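Putative dehydrogenase (Pseudarthrobacter phenanthrenivorans, PDB 6A3F) catalyses the NAD(+)-dependent oxidation of levoglucosan to 3-dehydrolevoglucosan, acting as a homotetramer of the Gfo/Idh/MocA family. Local coordinates at residues G27-G32 with I99-H104; I121-L126 with M148-Y153; L207-T212 with A284-H289; A230-W235 with D263-V268; L316-A321 with R331-G336. All coordinates share one frame; numbering follows the deposited sequence.

Contact 1: G27-G32 with I99-H104; sequences GLIGGG and IATPNH
Ala100 lays its CB under the glycine turn that follows strand 23-30, 3.5 Å from CA of Gly31; CD1 of Leu28 comes to 4.2 Å from Ala100 CB. The backbones run parallel here, Ile29 paired with Ile99 and Gly30 with Ala100. The one clear hydrogen bond across the pair goes from Ala100 N to Ile29 O at 3.0 Å. Ile29 and Thr101 lie side by side and point the same way, meeting through their methyls, CG2 to CG2 at 3.7 Å. Thr101 can offer that methyl because its OG1 sits between backbone N and carbonyl carbon (chi1 68°), where it donates to Pro102 O at 2.9 Å. Ile109 of helix 106-115 packs on both residues of this methyl pair. Gly30 and Gly31 both have positive phi, a backbone shape that suits glycine. Thr101 and Asn103 bind NADH. Two central parallel strands ending side by side, one in a glycine-rich turn and the other in cofactor-binding residues, are the hallmark of a Rossmann nucleotide-binding fold.

Contact 2: I121-L126 with M148-Y153; sequences ICEKPL and MVAFNY
Cys122 is gripped through both of its backbone polar atoms: its N donates to Met148 O at 2.8 Å, and its O accepts from Ala150 N at 2.9 Å. CA-H groups of Ile121 and Val149 add contacts to the same two carbonyl oxygens. Beyond the strands the acceptor at work is Glu123 OE1, whose anti lone pair takes the backbone N-H of its neighbour Lys124 at 2.9 Å. A water lies 2.7 Å from Glu123 OE1 and equally close to Ala150 O, bridging the segments. Lys124 folds back on itself, with CG between backbone N and carbonyl carbon (chi1 39°) and further bends at chi2 and chi3; its CB sits obliquely to the Phe151 ring, 3.5 Å from CE1, while NZ goes on to a salt bridge with Asp209. Leu126 CD1 touches Val149 CG2, and Ile121 CD1 runs beside Met148 SD at 4.0 Å. Glu123, Lys124, Ala150 and Asn152 bind NADH; Lys124 and Tyr153 bind levoglucosan. The pairing closes the beta-alpha-beta unit made by strand 119-122, helix 130-141 and strand 147-149, whose carboxyl ends carry the cofactor and substrate site.

Contact 3: L207-T212 with A284-H289; sequences LGDIAT and ATRNAH
Asp209 and Arg286 form the charged link between helix 206-221 and the loop after strand 279-285. Their side chains cross at about a right angle, and Arg286 NH2 donates to Asp209 OD2 at 2.9 Å in a nearly straight bond (163°). The acceptor lies in the guanidinium plane, whereas the donor comes from above the carboxylate plane; the two planes are 67° apart. Arg286 reaches this far because its chain is extended from CG to NE. Water joins the same ions a second time: one molecule donates to Asp209 OD2 at 2.6 Å and accepts from Arg286 NE at 2.9 Å. The other carboxylate oxygen, OD1, forms a salt bridge with Lys124, and Arg286 NH1 donates to Arg196 O. Lys124 and Arg286 thus hold the carboxylate of Asp209 through both its oxygens.

Apolar packing lies further along the helix. Ile210 sends CG1 to Ala284 CB at 4.0 Å, while the methyls of Ala211 and Ala284 meet at 3.9 Å. A separate methyl-to-carbonyl contact sets Ile210 CD1 3.4 Å from Thr285 O. Within the second segment, Asn287 N donates to Thr285 OG1, an ST turn where the strand ends; that hydroxyl is also bonded to Glu267. Asp209 binds levoglucosan, so this helix-on-sheet packing belongs to the substrate site of the C-terminal alpha/beta domain.

Contact 4: A230-W235 with D263-V268; sequences AVLSTW and DVDDEV
Val264 O takes the hydroxyl of Thr234 at 2.7 Å, the OG1 donor standing above the carbonyl plane. Asp265 follows with its CB against Leu232 CD2, and its carboxylate accepts from the backbone N-H groups of Gly205 and Leu207. Asp266 N donates to Ser233 O at 2.8 Å; its OD2 accepts the N-H of Trp235, also at 2.8 Å, on the anti side, and that of Ile236. Glu267 N makes a second, weak bond to Ser233 O, so Asp266 and Glu267 together face Ser233 as a classic beta bulge. Glu267 O accepts from Ser233 N at 2.9 Å. The Glu267 chain is extended (chi1 -177°, chi2 163°), which carries OE1 to the Trp235 ring edge: NE1 donates at 2.8 Å, within the indole plane but from above that of the carboxylate. OE2 goes to Ser176 of the third subunit. Ser233 CB lies over one face of the indole. Val268 ends the walk beside Leu232, CG2 to CD2 tight at 3.5 Å. Buried carboxylates met by so many N-H and hydroxyl donors are probably ionised, and Glu267 links the bulge to the third subunit.

Contact 5: L316-A321 with R331-G336; sequences LQVAFA and RTVYTG. With SO4 (sulfate ion), chain C.
Arg331 lies across from Val318 and passes its side chain out along Phe320 to a sulfate. CB and CG each pack 3.6 Å from Val318 O, the oxygen that also accepts Arg331 N at 2.8 Å. Extended from CG to NE, the chain brings NE to a water at 3.1 Å, which accepts from Phe320 N as well. At this depth the two strands form an antiparallel beta hairpin: Leu316 pairs with Val333 and Val318 with Arg331 through hydrogen bonds, and strand 330-334 is one of the two outermost strands of the large sheet within the chain, continued by an antiparallel strand of the fourth subunit. Further out, CZ stands 3.6 Å from Phe320 CD2; the edge of the ring is set against one face of the guanidinium, the planes 82° apart. Val318 CG2 lies over a face of the same ring. At the tip NH1 donates to sulfate O2 at 3.0 Å with an angle of 168°, and NH2 to O4 at 3.0 Å in a more bent bond. NH2 also has a salt bridge to Asp323, and NH1 bonds Arg327 O of the fourth subunit. The sulfate, probably from the crystallisation liquor, is held by Gln324 N of that subunit too.

Overall arrangement
Along the chain contacts 1, 2 and 3 follow in turn; contact 4 falls within the span between the two segments of contact 3, and contact 5 comes last. Contacts 1 and 2, with centres about 11 Å apart, share the parallel sheet of the nucleotide-binding domain, where strands 96-100 and 119-122 are neighbours. Contacts 3 and 4, centres about 9 Å apart, meet on adjacent strands 279-285 and 267-274 of the large mixed sheet. Contact 5 lies toward the far edge of that sheet, its centre about 34 Å from contact 4's. Contacts 2 and 3 meet between the domains, bringing the NADH-binding and levoglucosan-binding residues together, while contacts 3, 4 and 5 all touch the third subunit.

Contact 1: G27-G32 with I99-H104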
# COMPACT_ATOMS: atom_id res chain seq x y z
N GLY B 27 -22.34 -25.41 -25.93
CA GLY B 27 -21.49 -25.20 -27.08
C GLY B 27 -20.69 -23.91 -26.94
O GLY B 27 -21.28 -22.85 -26.88
N LEU B 28 -19.37 -24.03 -26.87
CA LEU B 28 -18.45 -22.88 -26.84
C LEU B 28 -17.96 -22.60 -28.26
O LEU B 28 -17.44 -23.48 -28.92
CB LEU B 28 -17.29 -23.25 -25.91
CG LEU B 28 -16.12 -22.28 -25.82
CD1 LEU B 28 -16.58 -20.93 -25.30
CD2 LEU B 28 -15.02 -22.82 -24.93
N ILE B 29 -18.12 -21.37 -28.70
CA ILE B 29 -17.65 -20.96 -30.03
C ILE B 29 -16.47 -20.02 -29.82
O ILE B 29 -16.66 -18.91 -29.27
CB ILE B 29 -18.80 -20.28 -30.81
CG1 ILE B 29 -20.00 -21.23 -30.93
CG2 ILE B 29 -18.32 -19.78 -32.17
CD1 ILE B 29 -21.25 -20.58 -31.48
N GLY B 30 -15.28 -20.48 -30.21
CA GLY B 30 -14.06 -19.68 -30.22
C GLY B 30 -13.47 -19.55 -28.81
O GLY B 30 -13.42 -20.50 -28.09
N GLY B 31 -13.01 -18.36 -28.44
CA GLY B 31 -12.49 -18.16 -27.10
C GLY B 31 -11.00 -17.92 -27.06
O GLY B 31 -10.52 -17.42 -26.05
N GLY B 32 -10.27 -18.25 -28.12
CA GLY B 32 -8.78 -18.06 -28.12
C GLY B 32 -8.08 -18.86 -27.01
O GLY B 32 -8.51 -19.98 -26.63
N ILE B 99 -20.65 -17.60 -26.69
CA ILE B 99 -20.06 -16.87 -27.80
C ILE B 99 -18.82 -16.11 -27.30
O ILE B 99 -18.93 -15.06 -26.62
CB ILE B 99 -21.06 -15.90 -28.46
CG1 ILE B 99 -22.41 -16.53 -28.78
CG2 ILE B 99 -20.40 -15.30 -29.71
CD1 ILE B 99 -23.40 -15.56 -29.32
N ALA B 100 -17.64 -16.59 -27.70
CA ALA B 100 -16.40 -16.02 -27.26
C ALA B 100 -15.53 -15.65 -28.47
O ALA B 100 -14.33 -15.71 -28.41
CB ALA B 100 -15.70 -16.99 -26.36
N THR B 101 -16.15 -15.28 -29.57
CA THR B 101 -15.40 -14.81 -30.73
C THR B 101 -15.08 -13.31 -30.57
O THR B 101 -15.70 -12.58 -29.75
CB THR B 101 -16.26 -14.97 -32.00
OG1 THR B 101 -17.36 -14.05 -31.91
CG2 THR B 101 -16.84 -16.35 -32.22
N PRO B 102 -14.28 -12.79 -31.50
CA PRO B 102 -14.21 -11.35 -31.66
C PRO B 102 -15.54 -10.66 -31.98
O PRO B 102 -16.52 -11.30 -32.38
CB PRO B 102 -13.20 -11.17 -32.81
CG PRO B 102 -12.33 -12.43 -32.69
CD PRO B 102 -13.36 -13.49 -32.41
N ASN B 103 -15.55 -9.33 -31.80
CA ASN B 103 -16.80 -8.52 -31.70
C ASN B 103 -17.61 -8.60 -33.01
O ASN B 103 -18.82 -8.39 -32.99
CB ASN B 103 -16.53 -7.04 -31.38
CG ASN B 103 -15.48 -6.83 -30.30
OD1 ASN B 103 -15.14 -7.79 -29.61
ND2 ASN B 103 -14.97 -5.60 -30.14
N HIS B 104 -16.93 -8.82 -34.13
CA HIS B 104 -17.58 -8.74 -35.43
C HIS B 104 -18.53 -9.91 -35.66
O HIS B 104 -19.48 -9.77 -36.47
CB HIS B 104 -16.54 -8.59 -36.55
CG HIS B 104 -15.72 -9.79 -36.83
ND1 HIS B 104 -14.99 -10.44 -35.85
CD2 HIS B 104 -15.47 -10.45 -37.99
CE1 HIS B 104 -14.34 -11.47 -36.39
NE2 HIS B 104 -14.63 -11.50 -37.71

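Contact 2: I121-L126 with M148-Y153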
# COMPACT_ATOMS: atom_id res chain seq x y z
N ILE B 121 -24.62 -16.90 -23.51
CA ILE B 121 -23.66 -15.97 -22.91
C ILE B 121 -22.71 -15.48 -24.00
O ILE B 121 -22.11 -16.25 -24.69
CB ILE B 121 -22.91 -16.56 -21.68
CG1 ILE B 121 -21.96 -15.52 -21.06
CG2 ILE B 121 -22.16 -17.83 -22.00
CD1 ILE B 121 -21.61 -15.84 -19.59
N CYS B 122 -22.59 -14.17 -24.08
CA CYS B 122 -21.80 -13.56 -25.09
C CYS B 122 -20.72 -12.67 -24.48
O CYS B 122 -20.98 -11.91 -23.57
CB CYS B 122 -22.71 -12.77 -26.02
SG CYS B 122 -21.86 -12.05 -27.44
N GLU B 123 -19.54 -12.74 -25.07
CA GLU B 123 -18.44 -11.81 -24.71
C GLU B 123 -18.82 -10.36 -24.98
O GLU B 123 -19.66 -10.03 -25.84
CB GLU B 123 -17.17 -12.11 -25.50
CG GLU B 123 -16.19 -12.93 -24.71
CD GLU B 123 -15.55 -12.17 -23.54
OE1 GLU B 123 -16.05 -11.09 -23.16
OE2 GLU B 123 -14.59 -12.70 -22.99
N LYS B 124 -18.14 -9.48 -24.26
CA LYS B 124 -18.28 -8.07 -24.48
C LYS B 124 -17.24 -7.55 -25.49
O LYS B 124 -16.27 -8.28 -25.79
CB LYS B 124 -18.15 -7.33 -23.15
CG LYS B 124 -17.10 -7.85 -22.18
CD LYS B 124 -15.67 -7.90 -22.66
CE LYS B 124 -15.09 -6.57 -23.06
NZ LYS B 124 -13.72 -6.72 -23.61
N PRO B 125 -17.40 -6.32 -26.03
CA PRO B 125 -18.67 -5.58 -26.05
C PRO B 125 -19.76 -6.40 -26.79
O PRO B 125 -19.45 -7.37 -27.49
CB PRO B 125 -18.30 -4.29 -26.76
CG PRO B 125 -17.21 -4.70 -27.74
CD PRO B 125 -16.43 -5.76 -26.98
N LEU B 126 -21.02 -6.04 -26.65
CA LEU B 126 -22.01 -6.97 -27.13
C LEU B 126 -21.82 -7.14 -28.65
O LEU B 126 -21.85 -8.23 -29.19
CB LEU B 126 -23.39 -6.44 -26.79
CG LEU B 126 -24.52 -7.44 -27.06
CD1 LEU B 126 -24.39 -8.65 -26.15
CD2 LEU B 126 -25.89 -6.80 -26.89
N MET B 148 -26.95 -13.30 -21.46
CA MET B 148 -25.97 -12.67 -20.54
C MET B 148 -24.78 -12.14 -21.33
O MET B 148 -24.28 -12.79 -22.26
CB MET B 148 -25.49 -13.70 -19.51
CG MET B 148 -24.84 -13.11 -18.27
SD MET B 148 -24.36 -14.37 -17.11
CE MET B 148 -23.95 -13.35 -15.68
N VAL B 149 -24.31 -10.95 -20.96
CA VAL B 149 -23.05 -10.42 -21.53
C VAL B 149 -21.95 -10.52 -20.46
O VAL B 149 -22.23 -10.33 -19.28
CB VAL B 149 -23.21 -8.99 -22.09
CG1 VAL B 149 -23.64 -7.98 -21.06
CG2 VAL B 149 -21.97 -8.54 -22.82
N ALA B 150 -20.73 -10.87 -20.86
CA ALA B 150 -19.66 -11.34 -19.93
C ALA B 150 -18.90 -10.16 -19.31
O ALA B 150 -17.66 -10.08 -19.52
CB ALA B 150 -18.69 -12.23 -20.68
N PHE B 151 -19.61 -9.27 -18.62
CA PHE B 151 -18.94 -8.26 -17.77
C PHE B 151 -18.61 -8.95 -16.41
O PHE B 151 -19.20 -8.70 -15.34
CB PHE B 151 -19.79 -6.99 -17.63
CG PHE B 151 -19.91 -6.16 -18.88
CD1 PHE B 151 -18.78 -5.74 -19.56
CD2 PHE B 151 -21.17 -5.85 -19.41
CE1 PHE B 151 -18.89 -4.98 -20.71
CE2 PHE B 151 -21.27 -5.10 -20.57
CZ PHE B 151 -20.13 -4.69 -21.23
N ASN B 152 -17.67 -9.87 -16.49
CA ASN B 152 -17.39 -10.81 -15.42
C ASN B 152 -16.82 -10.09 -14.18
O ASN B 152 -16.97 -10.61 -13.05
CB ASN B 152 -16.46 -11.91 -15.90
CG ASN B 152 -15.12 -11.36 -16.30
OD1 ASN B 152 -15.06 -10.64 -17.29
ND2 ASN B 152 -14.09 -11.60 -15.47
N TYR B 153 -16.18 -8.93 -14.37
CA TYR B 153 -15.49 -8.29 -13.28
C TYR B 153 -16.48 -7.74 -12.27
O TYR B 153 -16.10 -7.56 -11.10
CB TYR B 153 -14.56 -7.18 -13.75
CG TYR B 153 -13.35 -7.66 -14.50
CD1 TYR B 153 -12.38 -8.43 -13.89
CD2 TYR B 153 -13.22 -7.38 -15.87
CE1 TYR B 153 -11.27 -8.86 -14.58
CE2 TYR B 153 -12.12 -7.83 -16.58
CZ TYR B 153 -11.12 -8.53 -15.92
OH TYR B 153 -10.00 -8.96 -16.59
O HOH W 1 -15.24 -10.52 -20.63

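Contact 3: L207-T212 with A284-H289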
# COMPACT_ATOMS: atom_id res chain seq x y z
N LEU B 207 -12.03 1.96 -25.64
CA LEU B 207 -13.43 2.17 -25.33
C LEU B 207 -14.20 0.84 -25.25
O LEU B 207 -14.74 0.51 -24.20
CB LEU B 207 -14.03 3.11 -26.37
CG LEU B 207 -15.52 3.33 -26.22
CD1 LEU B 207 -15.87 3.90 -24.85
CD2 LEU B 207 -16.05 4.23 -27.33
N GLY B 208 -14.32 0.08 -26.36
CA GLY B 208 -15.10 -1.14 -26.36
C GLY B 208 -14.48 -2.28 -25.55
O GLY B 208 -15.19 -3.17 -25.06
N ASP B 209 -13.16 -2.35 -25.56
CA ASP B 209 -12.46 -3.48 -24.98
C ASP B 209 -12.39 -3.39 -23.44
O ASP B 209 -12.61 -4.41 -22.74
CB ASP B 209 -11.03 -3.56 -25.53
CG ASP B 209 -10.33 -4.85 -25.18
OD1 ASP B 209 -11.01 -5.86 -24.99
OD2 ASP B 209 -9.08 -4.85 -25.12
N ILE B 210 -12.09 -2.20 -22.92
CA ILE B 210 -11.83 -2.11 -21.46
C ILE B 210 -12.70 -1.03 -20.81
O ILE B 210 -13.16 -1.23 -19.68
CB ILE B 210 -10.34 -1.96 -21.13
CG1 ILE B 210 -9.65 -0.84 -21.91
CG2 ILE B 210 -9.65 -3.32 -21.30
CD1 ILE B 210 -8.20 -0.56 -21.49
N ALA B 211 -13.01 0.07 -21.47
CA ALA B 211 -13.90 1.00 -20.77
C ALA B 211 -15.28 0.40 -20.52
O ALA B 211 -15.92 0.77 -19.53
CB ALA B 211 -13.99 2.29 -21.54
N THR B 212 -15.77 -0.49 -21.39
CA THR B 212 -17.10 -1.09 -21.19
C THR B 212 -17.16 -1.83 -19.84
O THR B 212 -18.23 -1.85 -19.22
CB THR B 212 -17.47 -2.00 -22.36
OG1 THR B 212 -16.40 -2.93 -22.48
CG2 THR B 212 -17.67 -1.26 -23.67
N ALA B 284 -9.89 5.10 -19.64
CA ALA B 284 -9.27 3.79 -19.95
C ALA B 284 -8.14 4.01 -20.97
O ALA B 284 -8.23 4.91 -21.81
CB ALA B 284 -10.31 2.78 -20.41
N THR B 285 -7.07 3.21 -20.87
CA THR B 285 -5.95 3.31 -21.78
C THR B 285 -5.25 1.96 -21.90
O THR B 285 -5.24 1.13 -20.97
CB THR B 285 -4.99 4.42 -21.33
OG1 THR B 285 -4.08 4.68 -22.40
CG2 THR B 285 -4.22 4.06 -20.07
N ARG B 286 -4.60 1.79 -23.06
CA ARG B 286 -3.68 0.72 -23.33
C ARG B 286 -2.22 1.21 -23.21
O ARG B 286 -1.29 0.41 -23.46
CB ARG B 286 -3.96 0.20 -24.74
CG ARG B 286 -5.28 -0.50 -24.90
CD ARG B 286 -5.56 -0.99 -26.33
NE ARG B 286 -6.72 -1.85 -26.34
CZ ARG B 286 -7.40 -2.21 -27.42
NH1 ARG B 286 -7.16 -1.63 -28.60
NH2 ARG B 286 -8.31 -3.16 -27.34
N ASN B 287 -1.99 2.45 -22.79
CA ASN B 287 -0.67 3.09 -22.90
C ASN B 287 -0.24 3.69 -21.56
O ASN B 287 0.17 4.84 -21.51
CB ASN B 287 -0.66 4.16 -24.00
CG ASN B 287 -0.92 3.56 -25.36
OD1 ASN B 287 -2.05 3.14 -25.64
ND2 ASN B 287 0.13 3.41 -26.16
N ALA B 288 -0.40 2.92 -20.46
CA ALA B 288 0.01 3.34 -19.15
C ALA B 288 1.05 2.37 -18.58
O ALA B 288 0.70 1.41 -17.93
CB ALA B 288 -1.21 3.42 -18.28
N HIS B 289 2.32 2.61 -18.87
CA HIS B 289 3.41 1.75 -18.43
C HIS B 289 3.27 1.55 -16.91
O HIS B 289 3.11 2.52 -16.18
CB HIS B 289 4.75 2.38 -18.78
CG HIS B 289 5.11 2.22 -20.22
ND1 HIS B 289 5.36 0.98 -20.78
CD2 HIS B 289 5.31 3.15 -21.19
CE1 HIS B 289 5.68 1.15 -22.07
NE2 HIS B 289 5.68 2.49 -22.34
O HOH W 2 -7.31 -3.31 -23.93

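Contact 4: A230-W235 with D263-V268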
# COMPACT_ATOMS: atom_id res chain seq x y z
N ALA B 230 -16.59 13.58 -24.00
CA ALA B 230 -15.44 12.68 -24.09
C ALA B 230 -14.32 13.23 -24.97
O ALA B 230 -14.50 14.10 -25.81
CB ALA B 230 -15.84 11.32 -24.58
N VAL B 231 -13.16 12.60 -24.80
CA VAL B 231 -12.02 12.77 -25.67
C VAL B 231 -11.44 11.39 -25.96
O VAL B 231 -11.13 10.65 -25.03
CB VAL B 231 -10.92 13.69 -25.07
CG1 VAL B 231 -9.67 13.74 -25.97
CG2 VAL B 231 -11.44 15.08 -24.77
N LEU B 232 -11.22 11.07 -27.25
CA LEU B 232 -10.52 9.84 -27.64
C LEU B 232 -9.13 10.18 -28.18
O LEU B 232 -8.97 11.13 -28.93
CB LEU B 232 -11.33 9.14 -28.73
CG LEU B 232 -12.73 8.71 -28.35
CD1 LEU B 232 -13.50 8.33 -29.61
CD2 LEU B 232 -12.71 7.55 -27.37
N SER B 233 -8.15 9.37 -27.83
CA SER B 233 -6.82 9.59 -28.23
C SER B 233 -6.24 8.31 -28.81
O SER B 233 -6.56 7.19 -28.34
CB SER B 233 -5.99 10.08 -27.07
OG SER B 233 -6.55 11.24 -26.47
N THR B 234 -5.42 8.47 -29.85
CA THR B 234 -4.63 7.38 -30.41
C THR B 234 -3.17 7.78 -30.32
O THR B 234 -2.77 8.86 -30.83
CB THR B 234 -5.03 7.04 -31.85
OG1 THR B 234 -6.40 6.69 -31.85
CG2 THR B 234 -4.20 5.91 -32.43
N TRP B 235 -2.39 7.00 -29.57
CA TRP B 235 -1.01 7.32 -29.26
C TRP B 235 -0.01 6.57 -30.15
O TRP B 235 1.11 7.02 -30.27
CB TRP B 235 -0.72 6.96 -27.81
CG TRP B 235 -1.59 7.64 -26.81
CD1 TRP B 235 -2.32 7.06 -25.82
CD2 TRP B 235 -1.70 9.06 -26.62
NE1 TRP B 235 -2.92 8.02 -25.05
CE2 TRP B 235 -2.59 9.25 -25.53
CE3 TRP B 235 -1.22 10.19 -27.31
CZ2 TRP B 235 -2.95 10.51 -25.06
CZ3 TRP B 235 -1.59 11.44 -26.84
CH2 TRP B 235 -2.45 11.59 -25.74
N ASP B 263 -6.87 2.62 -36.39
CA ASP B 263 -7.94 3.60 -36.60
C ASP B 263 -8.92 3.51 -35.46
O ASP B 263 -10.14 3.67 -35.67
CB ASP B 263 -8.65 3.36 -37.93
CG ASP B 263 -9.20 1.94 -38.06
OD1 ASP B 263 -8.98 1.07 -37.16
OD2 ASP B 263 -9.86 1.68 -39.07
N VAL B 264 -8.40 3.17 -34.27
CA VAL B 264 -9.23 3.16 -33.10
C VAL B 264 -8.49 3.93 -32.03
O VAL B 264 -7.34 4.23 -32.20
CB VAL B 264 -9.56 1.75 -32.61
CG1 VAL B 264 -10.44 1.03 -33.59
CG2 VAL B 264 -8.31 0.96 -32.28
N ASP B 265 -9.20 4.16 -30.92
CA ASP B 265 -8.69 4.86 -29.78
C ASP B 265 -7.79 3.92 -28.94
O ASP B 265 -8.17 2.78 -28.73
CB ASP B 265 -9.91 5.32 -28.95
CG ASP B 265 -10.79 4.17 -28.48
OD1 ASP B 265 -11.49 3.56 -29.30
OD2 ASP B 265 -10.81 3.87 -27.26
N ASP B 266 -6.65 4.44 -28.51
CA ASP B 266 -5.79 3.83 -27.47
C ASP B 266 -6.26 4.23 -26.04
O ASP B 266 -5.94 3.55 -25.06
CB ASP B 266 -4.34 4.26 -27.61
CG ASP B 266 -3.63 3.57 -28.79
OD1 ASP B 266 -3.96 2.41 -29.16
OD2 ASP B 266 -2.72 4.28 -29.32
N GLU B 267 -7.06 5.29 -25.98
CA GLU B 267 -7.39 5.93 -24.71
C GLU B 267 -8.69 6.71 -24.85
O GLU B 267 -8.92 7.35 -25.90
CB GLU B 267 -6.26 6.87 -24.29
CG GLU B 267 -6.49 7.53 -22.93
CD GLU B 267 -5.25 8.13 -22.30
OE1 GLU B 267 -4.17 7.62 -22.56
OE2 GLU B 267 -5.36 9.13 -21.55
N VAL B 268 -9.54 6.61 -23.80
CA VAL B 268 -10.76 7.34 -23.73
C VAL B 268 -10.85 7.99 -22.35
O VAL B 268 -10.55 7.35 -21.35
CB VAL B 268 -11.99 6.45 -24.01
CG1 VAL B 268 -12.08 5.25 -23.09
CG2 VAL B 268 -13.28 7.26 -23.95

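Contact 5: L316-A321 with R331-G336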
# COMPACT_ATOMS: atom_id res chain seq x y z
N LEU B 316 -11.50 -4.70 -0.67
CA LEU B 316 -12.30 -3.50 -0.86
C LEU B 316 -11.95 -2.47 0.21
O LEU B 316 -11.87 -2.84 1.36
CB LEU B 316 -13.80 -3.80 -0.80
CG LEU B 316 -14.68 -2.63 -1.25
CD1 LEU B 316 -14.56 -2.39 -2.77
CD2 LEU B 316 -16.14 -2.89 -0.91
N GLN B 317 -11.74 -1.22 -0.16
CA GLN B 317 -11.51 -0.20 0.81
C GLN B 317 -12.82 0.58 1.05
O GLN B 317 -13.48 1.00 0.09
CB GLN B 317 -10.38 0.73 0.39
CG GLN B 317 -9.07 -0.01 0.22
CD GLN B 317 -7.96 0.90 -0.22
OE1 GLN B 317 -7.37 0.72 -1.28
NE2 GLN B 317 -7.63 1.87 0.61
N VAL B 318 -13.13 0.82 2.31
CA VAL B 318 -14.36 1.58 2.63
C VAL B 318 -14.11 2.47 3.84
O VAL B 318 -13.52 2.01 4.79
CB VAL B 318 -15.58 0.68 2.84
CG1 VAL B 318 -15.40 -0.38 3.92
CG2 VAL B 318 -16.86 1.49 3.06
N ALA B 319 -14.55 3.73 3.74
CA ALA B 319 -14.42 4.70 4.80
C ALA B 319 -15.83 5.11 5.20
O ALA B 319 -16.56 5.54 4.32
CB ALA B 319 -13.60 5.88 4.33
N PHE B 320 -16.19 4.92 6.48
CA PHE B 320 -17.47 5.35 7.04
C PHE B 320 -17.33 6.66 7.82
O PHE B 320 -16.56 6.81 8.78
CB PHE B 320 -18.08 4.23 7.88
CG PHE B 320 -18.33 2.96 7.13
CD1 PHE B 320 -19.30 2.91 6.13
CD2 PHE B 320 -17.56 1.83 7.38
CE1 PHE B 320 -19.56 1.73 5.46
CE2 PHE B 320 -17.79 0.66 6.68
CZ PHE B 320 -18.79 0.60 5.73
N ALA B 321 -18.16 7.64 7.43
CA ALA B 321 -18.26 8.92 8.09
C ALA B 321 -18.65 8.74 9.56
O ALA B 321 -18.27 9.54 10.38
CB ALA B 321 -19.25 9.83 7.39
N ARG B 331 -10.96 1.37 5.68
CA ARG B 331 -10.75 -0.02 6.06
C ARG B 331 -10.44 -0.84 4.81
O ARG B 331 -11.20 -0.83 3.85
CB ARG B 331 -12.00 -0.65 6.68
CG ARG B 331 -12.64 0.20 7.77
CD ARG B 331 -13.93 -0.38 8.28
NE ARG B 331 -14.60 0.56 9.17
CZ ARG B 331 -15.61 0.27 9.96
NH1 ARG B 331 -16.02 -0.99 10.06
NH2 ARG B 331 -16.17 1.22 10.67
N THR B 332 -9.44 -1.70 4.92
CA THR B 332 -9.14 -2.68 3.90
C THR B 332 -9.81 -4.02 4.24
O THR B 332 -9.35 -4.77 5.15
CB THR B 332 -7.62 -2.84 3.76
OG1 THR B 332 -7.09 -1.60 3.35
CG2 THR B 332 -7.25 -3.87 2.73
N VAL B 333 -10.90 -4.31 3.56
CA VAL B 333 -11.72 -5.46 3.83
C VAL B 333 -11.38 -6.55 2.82
O VAL B 333 -11.51 -6.30 1.58
CB VAL B 333 -13.23 -5.11 3.77
CG1 VAL B 333 -14.08 -6.36 4.04
CG2 VAL B 333 -13.58 -3.99 4.72
N TYR B 334 -10.94 -7.73 3.32
CA TYR B 334 -10.67 -8.92 2.52
C TYR B 334 -11.94 -9.78 2.38
O TYR B 334 -12.58 -10.14 3.39
CB TYR B 334 -9.49 -9.71 3.09
CG TYR B 334 -8.17 -9.05 2.77
CD1 TYR B 334 -7.64 -8.08 3.60
CD2 TYR B 334 -7.48 -9.38 1.60
CE1 TYR B 334 -6.46 -7.44 3.28
CE2 TYR B 334 -6.32 -8.73 1.26
CZ TYR B 334 -5.79 -7.77 2.09
OH TYR B 334 -4.64 -7.13 1.72
N THR B 335 -12.29 -10.14 1.16
CA THR B 335 -13.54 -10.88 0.93
C THR B 335 -13.41 -12.36 1.28
O THR B 335 -12.40 -13.01 1.06
CB THR B 335 -14.10 -10.72 -0.49
OG1 THR B 335 -13.24 -11.31 -1.45
CG2 THR B 335 -14.30 -9.26 -0.83
N GLY B 336 -14.48 -12.86 1.89
CA GLY B 336 -14.50 -14.24 2.33
C GLY B 336 -15.93 -14.72 2.58
O GLY B 336 -16.88 -14.23 1.97
S SO4 C . -18.80 -0.82 12.33
O1 SO4 C . -19.51 -0.01 11.26
O2 SO4 C . -18.27 -2.02 11.67
O3 SO4 C . -19.68 -1.24 13.47
O4 SO4 C . -17.68 -0.03 12.89
O HOH W 3 -14.30 3.44 8.17